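Local structure of scarecrow-like protein 3 (Arabidopsis thaliana, 6KPB) at residues 88-99 against 384-394. The protein is a GRAS-family protein, probably a transcription factor in plant development, that forms a homodimer and binds zinc finger proteins such as JACKDAW. Sequence-based numbering, arbitrary orientation.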
# COMPACT_ATOMS: atom_id res chain seq x y z
N PRO A 88 -14.16 -1.64 10.05
CA PRO A 88 -13.68 -2.99 9.72
C PRO A 88 -13.45 -3.85 10.94
O PRO A 88 -13.31 -5.07 10.79
CB PRO A 88 -12.36 -2.72 8.97
CG PRO A 88 -12.36 -1.25 8.66
CD PRO A 88 -13.16 -0.60 9.74
N ASP A 89 -13.40 -3.27 12.13
CA ASP A 89 -13.23 -4.02 13.37
C ASP A 89 -14.53 -4.22 14.13
O ASP A 89 -14.55 -4.98 15.10
CB ASP A 89 -12.21 -3.33 14.29
CG ASP A 89 -10.89 -3.06 13.60
OD1 ASP A 89 -10.10 -4.01 13.43
OD2 ASP A 89 -10.64 -1.89 13.22
N GLY A 90 -15.61 -3.55 13.72
CA GLY A 90 -16.88 -3.64 14.41
C GLY A 90 -17.58 -4.97 14.22
O GLY A 90 -16.95 -5.98 13.89
N ASP A 91 -18.90 -4.98 14.41
CA ASP A 91 -19.68 -6.20 14.23
C ASP A 91 -19.84 -6.47 12.73
O ASP A 91 -19.28 -5.77 11.89
CB ASP A 91 -21.01 -6.09 14.96
CG ASP A 91 -22.02 -5.21 14.24
OD1 ASP A 91 -22.73 -5.73 13.36
OD2 ASP A 91 -22.10 -4.01 14.55
N THR A 92 -20.63 -7.49 12.39
CA THR A 92 -20.75 -7.92 11.00
C THR A 92 -21.25 -6.78 10.12
O THR A 92 -20.71 -6.54 9.03
CB THR A 92 -21.68 -9.12 10.91
OG1 THR A 92 -21.26 -10.13 11.83
CG2 THR A 92 -21.68 -9.71 9.50
N MET A 93 -22.30 -6.08 10.56
CA MET A 93 -22.87 -5.02 9.74
C MET A 93 -21.92 -3.83 9.61
O MET A 93 -21.88 -3.18 8.56
CB MET A 93 -24.21 -4.57 10.30
CG MET A 93 -25.11 -3.95 9.26
SD MET A 93 -25.44 -5.11 7.92
CE MET A 93 -25.51 -4.01 6.51
N GLN A 94 -21.15 -3.54 10.66
CA GLN A 94 -20.16 -2.47 10.57
C GLN A 94 -19.08 -2.81 9.56
O GLN A 94 -18.62 -1.94 8.81
CB GLN A 94 -19.55 -2.19 11.94
CG GLN A 94 -20.55 -1.80 13.01
CD GLN A 94 -19.88 -1.38 14.30
OE1 GLN A 94 -19.73 -2.19 15.22
NE2 GLN A 94 -19.50 -0.11 14.39
N ARG A 95 -18.65 -4.07 9.54
CA ARG A 95 -17.62 -4.48 8.59
C ARG A 95 -18.18 -4.50 7.17
O ARG A 95 -17.54 -3.99 6.24
CB ARG A 95 -17.07 -5.86 8.98
CG ARG A 95 -16.44 -5.87 10.37
CD ARG A 95 -16.38 -7.28 10.96
NE ARG A 95 -15.06 -7.88 10.88
CZ ARG A 95 -14.15 -7.83 11.85
NH1 ARG A 95 -14.44 -7.21 12.99
NH2 ARG A 95 -12.97 -8.41 11.69
N ILE A 96 -19.38 -5.05 6.99
CA ILE A 96 -20.03 -5.03 5.68
C ILE A 96 -20.17 -3.61 5.17
O ILE A 96 -19.80 -3.30 4.02
CB ILE A 96 -21.40 -5.73 5.75
CG1 ILE A 96 -21.23 -7.25 5.81
CG2 ILE A 96 -22.26 -5.34 4.55
CD1 ILE A 96 -20.94 -7.89 4.47
N ALA A 97 -20.69 -2.71 6.01
CA ALA A 97 -20.87 -1.33 5.60
C ALA A 97 -19.55 -0.67 5.22
O ALA A 97 -19.52 0.16 4.31
CB ALA A 97 -21.55 -0.54 6.72
N ALA A 98 -18.45 -1.05 5.88
CA ALA A 98 -17.17 -0.41 5.59
C ALA A 98 -16.71 -0.68 4.16
O ALA A 98 -16.23 0.23 3.48
CB ALA A 98 -16.11 -0.89 6.59
N TYR A 99 -16.86 -1.92 3.70
CA TYR A 99 -16.38 -2.26 2.36
C TYR A 99 -17.34 -1.80 1.27
O TYR A 99 -16.89 -1.43 0.18
CB TYR A 99 -16.14 -3.77 2.27
CG TYR A 99 -15.06 -4.23 3.22
CD1 TYR A 99 -13.72 -3.99 2.95
CD2 TYR A 99 -15.38 -4.87 4.41
CE1 TYR A 99 -12.73 -4.39 3.82
CE2 TYR A 99 -14.40 -5.27 5.29
CZ TYR A 99 -13.08 -5.03 4.99
OH TYR A 99 -12.10 -5.44 5.87
N ARG A 384 -13.29 -11.26 16.62
CA ARG A 384 -13.28 -9.98 15.92
C ARG A 384 -11.87 -9.42 15.76
O ARG A 384 -11.61 -8.66 14.83
CB ARG A 384 -14.16 -8.97 16.66
CG ARG A 384 -15.61 -9.39 16.82
CD ARG A 384 -16.53 -8.52 15.99
NE ARG A 384 -17.94 -8.86 16.17
CZ ARG A 384 -18.77 -8.21 16.98
NH1 ARG A 384 -18.34 -7.17 17.68
NH2 ARG A 384 -20.03 -8.60 17.08
N THR A 385 -10.96 -9.78 16.66
CA THR A 385 -9.60 -9.27 16.65
C THR A 385 -8.66 -10.08 15.76
O THR A 385 -7.47 -9.75 15.69
CB THR A 385 -9.03 -9.23 18.07
OG1 THR A 385 -9.17 -10.52 18.67
CG2 THR A 385 -9.77 -8.20 18.91
N SER A 386 -9.15 -11.11 15.08
CA SER A 386 -8.29 -11.97 14.29
C SER A 386 -7.78 -11.23 13.06
O SER A 386 -8.57 -10.71 12.26
CB SER A 386 -9.04 -13.23 13.87
OG SER A 386 -8.24 -14.05 13.03
N GLN A 387 -6.45 -11.18 12.90
CA GLN A 387 -5.87 -10.59 11.70
C GLN A 387 -6.16 -11.44 10.47
O GLN A 387 -6.26 -10.91 9.36
CB GLN A 387 -4.37 -10.40 11.88
CG GLN A 387 -4.00 -9.25 12.81
CD GLN A 387 -4.38 -7.90 12.25
OE1 GLN A 387 -5.30 -7.25 12.75
NE2 GLN A 387 -3.68 -7.46 11.21
N ASP A 388 -6.28 -12.76 10.64
CA ASP A 388 -6.65 -13.63 9.52
C ASP A 388 -8.01 -13.25 8.96
O ASP A 388 -8.20 -13.18 7.74
CB ASP A 388 -6.64 -15.10 9.96
CG ASP A 388 -5.25 -15.61 10.26
OD1 ASP A 388 -4.27 -15.01 9.78
OD2 ASP A 388 -5.14 -16.64 10.97
N ARG A 389 -8.98 -13.01 9.85
CA ARG A 389 -10.32 -12.66 9.42
C ARG A 389 -10.34 -11.34 8.66
O ARG A 389 -10.99 -11.22 7.62
CB ARG A 389 -11.24 -12.59 10.64
CG ARG A 389 -12.61 -11.99 10.38
CD ARG A 389 -13.46 -12.06 11.63
NE ARG A 389 -14.73 -11.35 11.49
CZ ARG A 389 -15.67 -11.31 12.43
NH1 ARG A 389 -16.79 -10.63 12.23
NH2 ARG A 389 -15.48 -11.94 13.58
N ILE A 390 -9.59 -10.35 9.15
CA ILE A 390 -9.58 -9.04 8.49
C ILE A 390 -8.93 -9.15 7.11
O ILE A 390 -9.41 -8.54 6.14
CB ILE A 390 -8.86 -8.00 9.37
CG1 ILE A 390 -9.59 -7.86 10.72
CG2 ILE A 390 -8.79 -6.66 8.66
CD1 ILE A 390 -9.02 -6.77 11.60
N LYS A 391 -7.84 -9.91 7.00
CA LYS A 391 -7.20 -10.10 5.70
C LYS A 391 -8.17 -10.68 4.68
O LYS A 391 -8.27 -10.19 3.55
CB LYS A 391 -5.97 -11.00 5.84
CG LYS A 391 -4.74 -10.33 6.42
CD LYS A 391 -3.48 -10.92 5.82
CE LYS A 391 -2.30 -10.81 6.77
NZ LYS A 391 -2.49 -11.66 7.97
N VAL A 392 -8.89 -11.74 5.07
CA VAL A 392 -9.86 -12.35 4.16
C VAL A 392 -10.97 -11.36 3.84
O VAL A 392 -11.36 -11.19 2.67
CB VAL A 392 -10.41 -13.65 4.77
CG1 VAL A 392 -11.61 -14.14 3.97
CG2 VAL A 392 -9.32 -14.71 4.82
N GLU A 393 -11.49 -10.68 4.86
CA GLU A 393 -12.60 -9.76 4.65
C GLU A 393 -12.20 -8.60 3.75
O GLU A 393 -13.00 -8.13 2.93
CB GLU A 393 -13.12 -9.25 6.00
CG GLU A 393 -13.93 -10.28 6.77
CD GLU A 393 -14.21 -9.86 8.20
OE1 GLU A 393 -13.55 -8.91 8.68
OE2 GLU A 393 -15.08 -10.48 8.85
N LYS A 394 -10.96 -8.13 3.87
CA LYS A 394 -10.50 -7.00 3.07
C LYS A 394 -9.95 -7.44 1.71
O LYS A 394 -10.44 -7.01 0.66
CB LYS A 394 -9.45 -6.23 3.80
CG LYS A 394 -8.51 -5.50 2.89
CD LYS A 394 -8.20 -4.12 3.37
CE LYS A 394 -8.37 -3.14 2.24
NZ LYS A 394 -7.55 -1.93 2.43
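A salt-bridge network of R95, E393 and R389 joins the N-terminal turns of two helices of the GRAS domain. R95 reaches across and grips E393 side-on: NE lies 2.9 Å from OE1, and NH2 bonds the same oxygen at 3.1 Å, both from the syn side. The other carboxylate oxygen, OE2, takes R389 NE at 2.8 Å from above its plane, so E393 is shared between two arginines. R389 lies over one face of the R95 guanidinium, the planes 45° apart, and the carboxylate probably offsets this meeting of like charges; R389 also pairs with E379. Over the opposite face sits P88 O. A bend at chi3 (103°) turns the R95 guanidinium so that NH1 also meets G90 O, 2.9 Å away and in the group's own plane, while NH2 makes a weak bond to R384 O. A methionine here would remove every one of these N-H groups and is likely to cost E393 one of its two arginine partners and leave the 88-91 turn less firmly tied. R384, salt-bridged through NE to E379, lays its guanidinium face over CA and CB of D91, the N-cap residue, whose OD1 caps M93 N while OD2 pairs with R52. One helical turn after R95, Y99 sets its OH 3.5 Å from K394 CB, with E393 O over one ring face, offset toward the rim. Helix segments 92-99 and 387-394 cross at -38°; helix 360-381 touches both, helix 49-69 packs on the former and helix 129-142 on the latter.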